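Local coordinates for protein dnab-like replicative helicase (Bacillus phage SPP1, PDB 3BH0) that probably hydrolyses ATP to unwind duplex DNA in the 5'-3' direction at the phage replication fork, this chain being the ATPase domain of the helicase, at residues 46-51 / 63-67; 53-57 / 305-309; 70-76 / 224-230; 75-81 / 263-269; 240-244 / 280-285. One frame throughout, in Å; residues are numbered along the deposited sequence.

Contact 1: 46-51 / 63-67; sequences GNITGV and YGYKR
Val51 and Tyr65 form a single antiparallel bridge, a hydrogen-bonded pair in which Val51 N reaches Tyr65 O at 2.8 Å and Tyr65 N returns to Val51 O at 2.6 Å. This isolated bridge ties together the two loops flanking helix 56-62, at the approach to the first strand of the P-loop ATPase core. One step back, Tyr63 O lies in front of two successive amides: Gly50 N bonds to it in its carbonyl plane, while Thr49 N makes a weak bond, its N-H...O angle only 117°. Tyr63 has just left the helix with positive phi, and this turns its carbonyl toward the 46-51 loop. The CA atoms of the two segments are nearest at Gly50 and Gly64, 3.8 Å apart; both are glycines, and the backbones meet directly there.

Among the side chains, Tyr65 meets Val51 CB to CB, and its ring runs inward until OH bonds to Gln88 and Glu261. Lys66 starts out away from the other loop, but bends at chi2 (-58°) and folds back, bringing NZ to Gly64 O from above the carbonyl plane. At the outer end, Gly46 O lies in the plane of the Tyr63 ring, at its edge, 3.6 Å from CE2.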
# COMPACT_ATOMS: atom_id res chain seq x y z
N GLY A 46 19.54 -3.17 14.05
CA GLY A 46 18.37 -4.03 14.19
C GLY A 46 17.06 -3.27 14.03
O GLY A 46 15.98 -3.87 14.01
N ASN A 47 17.16 -1.95 13.92
CA ASN A 47 15.99 -1.12 13.67
C ASN A 47 15.64 -1.03 12.18
O ASN A 47 16.46 -1.36 11.30
CB ASN A 47 16.19 0.27 14.27
CG ASN A 47 16.61 0.23 15.73
OD1 ASN A 47 16.33 -0.74 16.45
ND2 ASN A 47 17.29 1.28 16.19
N ILE A 48 14.40 -0.60 11.92
CA ILE A 48 13.91 -0.46 10.55
C ILE A 48 14.71 0.62 9.81
O ILE A 48 14.78 1.77 10.24
CB ILE A 48 12.39 -0.15 10.49
CG1 ILE A 48 12.10 1.20 11.19
CG2 ILE A 48 11.59 -1.28 11.11
CD1 ILE A 48 10.80 1.87 10.77
N THR A 49 15.32 0.21 8.70
CA THR A 49 16.06 1.10 7.84
C THR A 49 15.08 1.95 7.04
O THR A 49 15.00 3.16 7.23
CB THR A 49 16.96 0.30 6.88
OG1 THR A 49 17.89 -0.47 7.64
CG2 THR A 49 17.73 1.23 5.94
N GLY A 50 14.31 1.29 6.18
CA GLY A 50 13.40 1.98 5.27
C GLY A 50 12.10 2.49 5.88
O GLY A 50 11.96 2.59 7.10
N VAL A 51 11.17 2.83 5.01
CA VAL A 51 9.87 3.36 5.39
C VAL A 51 9.06 2.23 6.00
O VAL A 51 8.91 1.17 5.38
CB VAL A 51 9.10 3.90 4.17
CG1 VAL A 51 7.85 4.62 4.62
CG2 VAL A 51 9.97 4.81 3.33
N TYR A 63 12.63 -4.75 6.82
CA TYR A 63 13.43 -3.66 7.41
C TYR A 63 13.00 -2.29 6.89
O TYR A 63 13.76 -1.32 6.95
CB TYR A 63 14.96 -3.91 7.34
CG TYR A 63 15.42 -4.89 8.42
CD1 TYR A 63 15.70 -6.22 8.12
CD2 TYR A 63 15.50 -4.48 9.76
CE1 TYR A 63 16.09 -7.12 9.11
CE2 TYR A 63 15.89 -5.38 10.76
CZ TYR A 63 16.19 -6.69 10.43
OH TYR A 63 16.55 -7.58 11.42
N GLY A 64 11.75 -2.23 6.43
CA GLY A 64 11.16 -1.03 5.85
C GLY A 64 11.23 -1.05 4.33
O GLY A 64 12.00 -1.81 3.74
N TYR A 65 10.39 -0.22 3.70
CA TYR A 65 10.41 -0.08 2.25
C TYR A 65 11.57 0.79 1.85
O TYR A 65 11.83 1.80 2.47
CB TYR A 65 9.09 0.50 1.72
CG TYR A 65 7.87 -0.35 2.01
CD1 TYR A 65 7.86 -1.72 1.71
CD2 TYR A 65 6.74 0.21 2.59
CE1 TYR A 65 6.74 -2.50 1.97
CE2 TYR A 65 5.61 -0.56 2.86
CZ TYR A 65 5.62 -1.91 2.55
OH TYR A 65 4.49 -2.67 2.82
N LYS A 66 12.27 0.38 0.81
CA LYS A 66 13.46 1.09 0.35
C LYS A 66 13.09 2.04 -0.78
O LYS A 66 12.27 1.72 -1.63
CB LYS A 66 14.55 0.12 -0.15
CG LYS A 66 14.84 -1.09 0.75
CD LYS A 66 15.27 -0.71 2.17
CE LYS A 66 15.51 -1.96 3.01
NZ LYS A 66 15.05 -1.75 4.40
N ARG A 67 13.74 3.20 -0.78
CA ARG A 67 13.67 4.17 -1.86
C ARG A 67 13.56 3.60 -3.29
O ARG A 67 13.09 4.28 -4.19
CB ARG A 67 14.87 5.11 -1.76
CG ARG A 67 15.00 5.84 -0.42
CD ARG A 67 14.73 7.34 -0.55
NE ARG A 67 15.31 8.11 0.56
CZ ARG A 67 15.47 9.44 0.57
NH1 ARG A 67 15.11 10.18 -0.48
NH2 ARG A 67 16.00 10.03 1.64

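Contact 2: 53-57 / 305-309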
# COMPACT_ATOMS: atom_id res chain seq x y z
N SER A 53 5.80 0.11 7.10
CA SER A 53 4.37 -0.14 6.91
C SER A 53 3.62 0.16 8.20
O SER A 53 2.46 0.57 8.16
CB SER A 53 4.16 -1.60 6.56
OG SER A 53 4.64 -2.42 7.60
N GLY A 54 4.29 -0.04 9.34
CA GLY A 54 3.72 0.18 10.66
C GLY A 54 3.22 -1.13 11.26
O GLY A 54 2.72 -1.17 12.38
N PHE A 55 3.35 -2.20 10.48
CA PHE A 55 3.03 -3.52 10.95
C PHE A 55 4.34 -4.17 11.34
O PHE A 55 5.12 -4.63 10.49
CB PHE A 55 2.23 -4.31 9.92
CG PHE A 55 0.98 -3.60 9.46
CD1 PHE A 55 -0.01 -3.24 10.37
CD2 PHE A 55 0.80 -3.27 8.12
CE1 PHE A 55 -1.16 -2.57 9.95
CE2 PHE A 55 -0.36 -2.60 7.70
CZ PHE A 55 -1.33 -2.25 8.62
N THR A 56 4.58 -4.18 12.65
CA THR A 56 5.82 -4.61 13.27
C THR A 56 6.49 -5.78 12.54
O THR A 56 7.63 -5.67 12.07
CB THR A 56 5.57 -4.94 14.78
OG1 THR A 56 4.80 -3.88 15.37
CG2 THR A 56 6.88 -5.12 15.55
N GLU A 57 5.76 -6.89 12.42
CA GLU A 57 6.33 -8.15 11.97
C GLU A 57 6.61 -8.19 10.48
O GLU A 57 7.35 -9.04 10.02
CB GLU A 57 5.43 -9.33 12.36
CG GLU A 57 5.43 -9.66 13.84
CD GLU A 57 6.83 -9.88 14.41
OE1 GLU A 57 7.64 -10.61 13.77
OE2 GLU A 57 7.12 -9.31 15.49
N PHE A 305 -6.10 -2.27 11.80
CA PHE A 305 -5.35 -3.51 11.90
C PHE A 305 -4.45 -3.46 13.14
O PHE A 305 -3.81 -2.43 13.43
CB PHE A 305 -4.50 -3.75 10.66
CG PHE A 305 -5.31 -3.92 9.40
CD1 PHE A 305 -5.48 -5.18 8.85
CD2 PHE A 305 -5.89 -2.82 8.77
CE1 PHE A 305 -6.22 -5.34 7.68
CE2 PHE A 305 -6.63 -2.98 7.63
CZ PHE A 305 -6.79 -4.24 7.07
N VAL A 306 -4.42 -4.58 13.86
CA VAL A 306 -3.68 -4.70 15.10
C VAL A 306 -2.57 -5.70 14.91
O VAL A 306 -2.81 -6.84 14.51
CB VAL A 306 -4.59 -5.14 16.25
CG1 VAL A 306 -3.82 -5.21 17.57
CG2 VAL A 306 -5.77 -4.20 16.36
N ASN A 307 -1.35 -5.25 15.19
CA ASN A 307 -0.18 -6.11 15.23
C ASN A 307 -0.34 -7.24 16.21
O ASN A 307 -0.83 -7.05 17.32
CB ASN A 307 1.05 -5.29 15.59
CG ASN A 307 1.57 -4.51 14.42
OD1 ASN A 307 2.06 -5.08 13.44
ND2 ASN A 307 1.44 -3.19 14.50
N LEU A 308 0.05 -8.42 15.78
CA LEU A 308 0.16 -9.58 16.63
C LEU A 308 1.63 -9.77 17.05
O LEU A 308 2.54 -9.26 16.37
CB LEU A 308 -0.39 -10.81 15.89
CG LEU A 308 -1.86 -11.21 16.15
CD1 LEU A 308 -2.84 -10.06 16.00
CD2 LEU A 308 -2.27 -12.38 15.27
N GLU A 309 1.86 -10.50 18.14
CA GLU A 309 3.22 -10.71 18.71
C GLU A 309 4.21 -11.37 17.75
O GLU A 309 3.95 -12.43 17.18
CB GLU A 309 3.14 -11.51 20.01
CG GLU A 309 2.85 -10.66 21.25
CD GLU A 309 2.55 -11.51 22.49
OE1 GLU A 309 1.73 -12.45 22.39
OE2 GLU A 309 3.13 -11.22 23.57
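Asn307 OD1 lies at an edge of the Phe55 ring, near its plane, while Ser53 O sits over one face, 4.1 Å above the plane and offset toward the rim. The amide of Asn307 is turned 58° from that ring. Phe55 CE1 touches Phe305 CB at 3.6 Å, so it is the root of the second phenylalanine that meets the first ring; farther out, Phe305 leads away toward Phe298. Phe55 also meets the ring of Phe84, the two planes nearly parallel.

Asn307 does most of the joining. With CG placed beside its own backbone N (chi1 -78°), the amide is carried toward the start of helix 56-62 and uses both its oxygen and its nitrogen there. ND2 donates to Gly54 O at 3.2 Å, nearly straight (169°), on a lone pair and within 6° of the amide plane. OD1 accepts from Thr56 N at 2.8 Å, but this hydrogen bond is bent and weak. Thr56 OG1 rests 3.4 Å from Asn307 CG, and Glu57 CG packs on Leu308 O.

On the helix side, Phe55 N donates to Ser53 OG, closing an ST turn that ends on Phe55, the N-cap residue of helix 56-62. The asparagine thus ties the turn that leads into this helix to the outermost strand, 304-307, of the helicase ATPase core.

Contact 3: 70-76 / 224-230; sequences FVLIAAR and VIALSQL
Val71 and Ile225 lie side by side and point the same way, as do Ile73 and Leu227, because strands 70-74 and 223-228 are parallel neighbours at the heart of the P-loop NTPase sheet. These four side chains form one face, where Ile73 CD1 angles across to Ile225 CG2 at 3.6 Å; helix 81-93 covers it. Phe70, Leu72, Ala74, Val224, Ala226 and Ser228 form the other. There Phe70 swings CG away from its backbone N (chi1 176°), which sets CD1 3.8 Å from Val224 CG1 and the ring edge on Ala226 CB. Leu72 CD1 comes to Ala226 CB, and Ser228 OG bonds to Gln191.

The ladder between the strands runs from Val71 N to Val224 O through to Ala75 N to Ser228 O. Beyond it, Leu230 fits CG against Ala74 CB and CD1 against Ala75. Arg76, whose NE pairs with Glu235, doubles back so that NH1 donates to Leu230 O at 2.9 Å, in the guanidinium plane but above the carbonyl plane.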
# COMPACT_ATOMS: atom_id res chain seq x y z
N PHE A 70 9.34 -1.44 -5.54
CA PHE A 70 8.04 -1.47 -6.17
C PHE A 70 7.29 -2.58 -5.45
O PHE A 70 7.59 -3.77 -5.61
CB PHE A 70 8.20 -1.75 -7.66
CG PHE A 70 6.91 -1.89 -8.40
CD1 PHE A 70 5.79 -1.14 -8.04
CD2 PHE A 70 6.82 -2.76 -9.47
CE1 PHE A 70 4.60 -1.28 -8.72
CE2 PHE A 70 5.62 -2.91 -10.16
CZ PHE A 70 4.52 -2.16 -9.79
N VAL A 71 6.34 -2.19 -4.61
CA VAL A 71 5.57 -3.15 -3.84
C VAL A 71 4.12 -3.24 -4.27
O VAL A 71 3.46 -2.25 -4.60
CB VAL A 71 5.78 -3.04 -2.28
CG1 VAL A 71 6.56 -1.81 -1.92
CG2 VAL A 71 4.49 -3.11 -1.49
N LEU A 72 3.66 -4.48 -4.33
CA LEU A 72 2.35 -4.84 -4.78
C LEU A 72 1.52 -5.41 -3.61
O LEU A 72 1.98 -6.26 -2.87
CB LEU A 72 2.49 -5.88 -5.90
CG LEU A 72 1.33 -5.97 -6.87
CD1 LEU A 72 1.35 -4.77 -7.84
CD2 LEU A 72 1.40 -7.29 -7.62
N ILE A 73 0.32 -4.87 -3.45
CA ILE A 73 -0.65 -5.37 -2.48
C ILE A 73 -1.81 -5.88 -3.32
O ILE A 73 -2.60 -5.09 -3.85
CB ILE A 73 -1.14 -4.28 -1.48
CG1 ILE A 73 0.04 -3.74 -0.67
CG2 ILE A 73 -2.17 -4.86 -0.54
CD1 ILE A 73 -0.28 -2.50 0.13
N ALA A 74 -1.87 -7.19 -3.46
CA ALA A 74 -2.91 -7.83 -4.22
C ALA A 74 -3.84 -8.70 -3.36
O ALA A 74 -3.43 -9.36 -2.41
CB ALA A 74 -2.30 -8.63 -5.36
N ALA A 75 -5.13 -8.66 -3.67
CA ALA A 75 -6.10 -9.44 -2.92
C ALA A 75 -7.39 -9.50 -3.69
O ALA A 75 -7.70 -8.60 -4.45
CB ALA A 75 -6.36 -8.84 -1.53
N ARG A 76 -8.13 -10.58 -3.48
CA ARG A 76 -9.52 -10.69 -3.89
C ARG A 76 -10.37 -9.64 -3.16
O ARG A 76 -9.91 -9.02 -2.19
CB ARG A 76 -10.01 -12.11 -3.62
CG ARG A 76 -9.32 -13.18 -4.46
CD ARG A 76 -9.76 -13.11 -5.93
NE ARG A 76 -11.21 -13.17 -6.05
CZ ARG A 76 -11.92 -12.52 -6.98
NH1 ARG A 76 -11.34 -11.75 -7.90
NH2 ARG A 76 -13.25 -12.63 -6.96
N VAL A 224 7.08 2.87 -4.65
CA VAL A 224 5.79 2.73 -5.32
C VAL A 224 5.07 1.54 -4.71
O VAL A 224 5.64 0.46 -4.60
CB VAL A 224 5.94 2.57 -6.83
CG1 VAL A 224 4.59 2.40 -7.50
CG2 VAL A 224 6.66 3.80 -7.40
N ILE A 225 3.83 1.79 -4.27
CA ILE A 225 2.95 0.76 -3.73
C ILE A 225 1.68 0.70 -4.59
O ILE A 225 0.82 1.59 -4.53
CB ILE A 225 2.59 0.99 -2.24
CG1 ILE A 225 3.86 1.00 -1.36
CG2 ILE A 225 1.70 -0.12 -1.75
CD1 ILE A 225 3.63 1.42 0.07
N ALA A 226 1.58 -0.34 -5.41
CA ALA A 226 0.41 -0.55 -6.23
C ALA A 226 -0.48 -1.67 -5.67
O ALA A 226 -0.04 -2.80 -5.42
CB ALA A 226 0.82 -0.83 -7.68
N LEU A 227 -1.75 -1.31 -5.47
CA LEU A 227 -2.82 -2.26 -5.21
C LEU A 227 -3.18 -2.95 -6.53
O LEU A 227 -3.16 -2.33 -7.59
CB LEU A 227 -4.04 -1.54 -4.61
CG LEU A 227 -4.10 -1.38 -3.09
CD1 LEU A 227 -2.89 -0.64 -2.57
CD2 LEU A 227 -5.37 -0.68 -2.64
N SER A 228 -3.53 -4.23 -6.43
CA SER A 228 -3.81 -5.04 -7.59
C SER A 228 -4.90 -6.04 -7.29
O SER A 228 -4.96 -6.64 -6.20
CB SER A 228 -2.54 -5.78 -8.04
OG SER A 228 -2.86 -6.77 -9.00
N GLN A 229 -5.77 -6.24 -8.26
CA GLN A 229 -6.84 -7.21 -8.15
C GLN A 229 -6.23 -8.57 -8.42
O GLN A 229 -5.05 -8.66 -8.75
CB GLN A 229 -7.96 -6.87 -9.14
CG GLN A 229 -7.67 -7.13 -10.63
CD GLN A 229 -8.66 -6.39 -11.57
OE1 GLN A 229 -9.71 -5.93 -11.14
NE2 GLN A 229 -8.32 -6.29 -12.84
N LEU A 230 -7.01 -9.63 -8.23
CA LEU A 230 -6.57 -11.00 -8.52
C LEU A 230 -7.65 -11.74 -9.28
O LEU A 230 -8.82 -11.35 -9.23
CB LEU A 230 -6.20 -11.77 -7.24
CG LEU A 230 -4.85 -11.43 -6.63
CD1 LEU A 230 -4.76 -11.93 -5.22
CD2 LEU A 230 -3.72 -11.99 -7.46

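Contact 4: 75-81 / 263-269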
# COMPACT_ATOMS: atom_id res chain seq x y z
N ALA A 75 -5.13 -8.66 -3.67
CA ALA A 75 -6.10 -9.44 -2.92
C ALA A 75 -7.39 -9.50 -3.69
O ALA A 75 -7.70 -8.60 -4.45
CB ALA A 75 -6.36 -8.84 -1.53
N ARG A 76 -8.13 -10.58 -3.48
CA ARG A 76 -9.52 -10.69 -3.89
C ARG A 76 -10.37 -9.64 -3.16
O ARG A 76 -9.91 -9.02 -2.19
CB ARG A 76 -10.01 -12.11 -3.62
CG ARG A 76 -9.32 -13.18 -4.46
CD ARG A 76 -9.76 -13.11 -5.93
NE ARG A 76 -11.21 -13.17 -6.05
CZ ARG A 76 -11.92 -12.52 -6.98
NH1 ARG A 76 -11.34 -11.75 -7.90
NH2 ARG A 76 -13.25 -12.63 -6.96
N PRO A 77 -11.60 -9.38 -3.66
CA PRO A 77 -12.48 -8.45 -2.94
C PRO A 77 -12.76 -8.89 -1.49
O PRO A 77 -12.83 -10.09 -1.21
CB PRO A 77 -13.78 -8.48 -3.76
CG PRO A 77 -13.37 -8.96 -5.10
CD PRO A 77 -12.24 -9.88 -4.89
N SER A 78 -12.92 -7.92 -0.60
CA SER A 78 -13.35 -8.15 0.78
C SER A 78 -12.28 -8.70 1.72
O SER A 78 -12.61 -9.14 2.82
CB SER A 78 -14.57 -9.09 0.84
OG SER A 78 -15.73 -8.45 0.36
N MET A 79 -11.03 -8.70 1.29
CA MET A 79 -9.93 -9.16 2.14
C MET A 79 -9.34 -8.05 3.01
O MET A 79 -8.55 -8.33 3.90
CB MET A 79 -8.85 -9.81 1.29
CG MET A 79 -9.33 -10.93 0.37
SD MET A 79 -9.93 -12.44 1.18
CE MET A 79 -9.32 -13.63 0.01
N GLY A 80 -9.71 -6.80 2.74
CA GLY A 80 -9.23 -5.66 3.53
C GLY A 80 -8.22 -4.72 2.87
O GLY A 80 -7.66 -3.84 3.53
N LYS A 81 -8.04 -4.91 1.57
CA LYS A 81 -7.01 -4.25 0.73
C LYS A 81 -6.93 -2.73 0.87
O LYS A 81 -5.86 -2.19 1.10
CB LYS A 81 -7.28 -4.63 -0.73
CG LYS A 81 -6.24 -4.21 -1.76
CD LYS A 81 -6.43 -5.00 -3.06
CE LYS A 81 -7.68 -4.57 -3.83
NZ LYS A 81 -8.18 -5.68 -4.69
N LEU A 263 -3.28 -10.44 0.63
CA LEU A 263 -4.15 -10.45 1.79
C LEU A 263 -5.16 -11.58 1.66
O LEU A 263 -5.72 -11.82 0.59
CB LEU A 263 -4.87 -9.11 1.95
CG LEU A 263 -4.23 -7.91 2.66
CD1 LEU A 263 -2.72 -7.96 2.83
CD2 LEU A 263 -4.60 -6.67 1.90
N TYR A 264 -5.38 -12.28 2.76
CA TYR A 264 -6.36 -13.34 2.82
C TYR A 264 -7.04 -13.25 4.16
O TYR A 264 -6.37 -13.17 5.20
CB TYR A 264 -5.66 -14.68 2.66
CG TYR A 264 -6.54 -15.89 2.81
CD1 TYR A 264 -7.37 -16.29 1.76
CD2 TYR A 264 -6.53 -16.64 3.97
CE1 TYR A 264 -8.17 -17.41 1.89
CE2 TYR A 264 -7.33 -17.76 4.11
CZ TYR A 264 -8.14 -18.14 3.07
OH TYR A 264 -8.94 -19.26 3.20
N ARG A 265 -8.36 -13.23 4.14
CA ARG A 265 -9.16 -13.17 5.35
C ARG A 265 -10.00 -14.45 5.42
O ARG A 265 -11.02 -14.57 4.76
CB ARG A 265 -10.02 -11.91 5.29
CG ARG A 265 -10.72 -11.55 6.58
CD ARG A 265 -11.54 -10.29 6.38
NE ARG A 265 -12.89 -10.49 6.90
CZ ARG A 265 -14.00 -10.52 6.16
NH1 ARG A 265 -13.95 -10.32 4.85
NH2 ARG A 265 -15.17 -10.74 6.75
N ASP A 266 -9.53 -15.43 6.20
CA ASP A 266 -10.11 -16.79 6.18
C ASP A 266 -11.62 -16.84 6.44
O ASP A 266 -12.32 -17.68 5.86
CB ASP A 266 -9.37 -17.74 7.15
CG ASP A 266 -9.73 -19.22 6.93
OD1 ASP A 266 -8.89 -20.01 6.46
OD2 ASP A 266 -10.87 -19.62 7.21
N ASP A 267 -12.11 -15.94 7.30
CA ASP A 267 -13.51 -15.99 7.72
C ASP A 267 -14.50 -15.42 6.70
O ASP A 267 -15.72 -15.52 6.89
CB ASP A 267 -13.72 -15.41 9.15
CG ASP A 267 -13.42 -13.92 9.25
OD1 ASP A 267 -13.20 -13.27 8.21
OD2 ASP A 267 -13.41 -13.39 10.38
N TYR A 268 -13.97 -14.84 5.62
CA TYR A 268 -14.77 -14.54 4.44
C TYR A 268 -15.17 -15.84 3.75
O TYR A 268 -16.29 -15.97 3.27
CB TYR A 268 -14.03 -13.64 3.45
CG TYR A 268 -14.87 -13.27 2.24
CD1 TYR A 268 -15.81 -12.24 2.32
CD2 TYR A 268 -14.72 -13.94 1.03
CE1 TYR A 268 -16.60 -11.89 1.23
CE2 TYR A 268 -15.50 -13.60 -0.08
CZ TYR A 268 -16.44 -12.57 0.03
OH TYR A 268 -17.23 -12.20 -1.06
N TYR A 269 -14.26 -16.80 3.73
CA TYR A 269 -14.44 -18.04 2.98
C TYR A 269 -15.07 -19.20 3.78
O TYR A 269 -15.98 -19.87 3.29
CB TYR A 269 -13.11 -18.49 2.35
CG TYR A 269 -12.67 -17.60 1.21
CD1 TYR A 269 -13.47 -17.45 0.07
CD2 TYR A 269 -11.48 -16.90 1.29
CE1 TYR A 269 -13.08 -16.62 -0.97
CE2 TYR A 269 -11.08 -16.07 0.25
CZ TYR A 269 -11.89 -15.94 -0.87
OH TYR A 269 -11.49 -15.12 -1.90
O HOH W 1 -6.96 -12.60 -1.71
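Met79 places CG beside its backbone N (chi1 -54°) and bends again at chi2 (-67°), which carries its sulfur over to strand 259-265. There SD accepts a weak hydrogen bond from Arg265 N at 3.4 Å and makes an oblique Met-aromatic contact with Tyr269, 5.0 Å from the ring centroid. Nearer its base, Met79 CB packs on Leu263 CB. Arg265 stays extended through chi2 and turns at chi3, bringing NH1 to Ser78 O at 2.7 Å; the hydrogen bond is bent, though the donor sits nearly in line with the carbonyl. Its NE forms a salt bridge with Asp267 OD1, so NE and NH1 each have a partner. Ser78 CB leans on Tyr268 CE1 at 3.5 Å.

At the other end, Ala75 CB meets Leu263 CB, and a water bridges the backbones by accepting from Arg76 N and donating to Leu263 O. Lys81 NZ folds back to Ala75 O at 3.0 Å, inside what is consistent with a Walker A loop. That loop leads from strand 70-74 into helix 81-93 and is flanked here by strand 259-265 and the short helix 266-269; Leu263 also packs on Val279 and Val281 of the next strand, 278-286.

Contact 5: 240-244 / 280-285; sequences KRPML and EVIIAK
A loop following the core strand 223-228 of the helicase ATPase domain runs here beside strand 278-286 in nearly the same direction, 13° apart, and meets it through side chains. The two backbones keep well separated: Pro242 and Ile282 have their CA atoms 8.4 Å apart, and Leu244 and Ala284 6.8 Å.

Arg241 and Glu280 cross at about a right angle, with guanidinium and carboxylate planes turned 78° against each other. NH1 stands 3.3 Å from OE1 in a salt bridge; its hydrogen bond to OE2 is weak, so one nitrogen faces both oxygens without the flat, paired geometry of a two-pronged bridge. Glu280 holds CG between its backbone N and carbonyl carbon (chi1 59°) and extends from there, which brings the carboxylate up to the arginine. The aliphatic part of Arg241 also counts: CG lies 3.5 Å from Ile282 CD1, the side chains again crossing at about a right angle. The same methyl reaches Pro242 CD at 4.0 Å. Farther along, Leu244 meets Ala284 with both methyls, CD2 on CB at 3.7 Å and CD1 on the carbonyl O.

Pro242 and Ala284 both rest on Phe262 of strand 259-265, and Pro242 touches Leu230 as well. The loop therefore runs alongside strand 278-286 and packs over 259-265 as well, while strand 292-299 borders Glu280 and Ile282 through Thr293.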
# COMPACT_ATOMS: atom_id res chain seq x y z
N LYS A 240 -8.14 -21.15 -0.85
CA LYS A 240 -8.28 -19.90 -1.57
C LYS A 240 -7.25 -18.85 -1.14
O LYS A 240 -7.47 -17.65 -1.32
CB LYS A 240 -9.71 -19.37 -1.45
CG LYS A 240 -10.74 -20.27 -2.10
CD LYS A 240 -12.15 -19.85 -1.77
CE LYS A 240 -13.14 -20.98 -2.02
NZ LYS A 240 -12.74 -22.23 -1.28
N ARG A 241 -6.15 -19.30 -0.57
CA ARG A 241 -5.01 -18.41 -0.39
C ARG A 241 -4.39 -18.07 -1.76
O ARG A 241 -4.19 -18.96 -2.59
CB ARG A 241 -3.99 -19.00 0.59
CG ARG A 241 -4.05 -18.33 1.93
CD ARG A 241 -3.53 -19.18 3.05
NE ARG A 241 -4.61 -20.01 3.57
CZ ARG A 241 -4.74 -20.40 4.84
NH1 ARG A 241 -3.85 -20.03 5.76
NH2 ARG A 241 -5.77 -21.16 5.17
N PRO A 242 -4.15 -16.77 -2.02
CA PRO A 242 -3.63 -16.38 -3.34
C PRO A 242 -2.24 -16.92 -3.56
O PRO A 242 -1.48 -17.06 -2.61
CB PRO A 242 -3.59 -14.85 -3.27
CG PRO A 242 -4.48 -14.49 -2.12
CD PRO A 242 -4.34 -15.60 -1.14
N MET A 243 -1.93 -17.24 -4.81
CA MET A 243 -0.55 -17.58 -5.19
C MET A 243 -0.08 -16.71 -6.34
O MET A 243 -0.87 -15.99 -6.93
CB MET A 243 -0.40 -19.05 -5.54
CG MET A 243 -1.31 -19.54 -6.62
SD MET A 243 -1.38 -21.33 -6.58
CE MET A 243 -1.58 -21.65 -4.82
N LEU A 244 1.21 -16.79 -6.64
CA LEU A 244 1.83 -15.92 -7.65
C LEU A 244 1.23 -16.11 -9.03
O LEU A 244 1.10 -15.15 -9.79
CB LEU A 244 3.35 -16.07 -7.67
CG LEU A 244 4.11 -15.55 -6.45
CD1 LEU A 244 5.56 -16.03 -6.52
CD2 LEU A 244 4.07 -14.04 -6.34
N GLU A 280 -4.37 -12.35 7.16
CA GLU A 280 -2.97 -12.67 6.96
C GLU A 280 -2.35 -11.98 5.73
O GLU A 280 -2.91 -11.98 4.62
CB GLU A 280 -2.71 -14.18 6.99
CG GLU A 280 -3.43 -15.02 5.97
CD GLU A 280 -3.09 -16.51 6.10
OE1 GLU A 280 -3.40 -17.12 7.14
OE2 GLU A 280 -2.49 -17.08 5.15
N VAL A 281 -1.22 -11.33 5.98
CA VAL A 281 -0.42 -10.73 4.95
C VAL A 281 0.58 -11.77 4.47
O VAL A 281 1.54 -12.09 5.17
CB VAL A 281 0.29 -9.46 5.46
CG1 VAL A 281 1.09 -8.82 4.36
CG2 VAL A 281 -0.73 -8.47 6.00
N ILE A 282 0.34 -12.32 3.29
CA ILE A 282 1.24 -13.31 2.72
C ILE A 282 2.23 -12.62 1.80
O ILE A 282 1.85 -12.15 0.73
CB ILE A 282 0.47 -14.40 1.93
CG1 ILE A 282 -0.74 -14.89 2.72
CG2 ILE A 282 1.41 -15.54 1.54
CD1 ILE A 282 -1.72 -15.75 1.91
N ILE A 283 3.50 -12.56 2.23
CA ILE A 283 4.62 -12.08 1.42
C ILE A 283 5.00 -13.19 0.43
O ILE A 283 5.68 -14.15 0.79
CB ILE A 283 5.84 -11.69 2.31
CG1 ILE A 283 5.54 -10.46 3.17
CG2 ILE A 283 7.06 -11.35 1.47
CD1 ILE A 283 4.72 -10.73 4.45
N ALA A 284 4.52 -13.08 -0.81
CA ALA A 284 4.70 -14.15 -1.80
C ALA A 284 5.99 -13.97 -2.60
O ALA A 284 6.50 -14.91 -3.20
CB ALA A 284 3.52 -14.22 -2.72
N LYS A 285 6.51 -12.74 -2.59
CA LYS A 285 7.77 -12.42 -3.22
C LYS A 285 8.50 -11.39 -2.39
O LYS A 285 7.91 -10.40 -1.92
CB LYS A 285 7.59 -11.92 -4.65
CG LYS A 285 8.91 -11.82 -5.38
CD LYS A 285 8.81 -11.09 -6.69
CE LYS A 285 10.21 -10.99 -7.34
NZ LYS A 285 10.20 -10.00 -8.42

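Contacts 2 to 5 all reach one mixed sheet, and contact 1 packs against it through Tyr65, which touches Val71 and Ile225 of contact 3. Contacts 3 and 4 share Ala75 and Arg76, their centres about 13 Å apart: the core strand of one runs straight into the probable ATP-binding Walker A loop of the other. Contact 2 reaches that loop from the far edge of the sheet, where Phe305 CZ lies 3.7 Å from Gly80 O. Contact 5 borders contact 4 through Tyr264 O and Glu280 N, 2.9 Å apart, and contact 3 through Leu230 and Pro242. Contact 1 does not touch contact 4: their centres are about 27 Å apart, their nearest atoms about 9 Å.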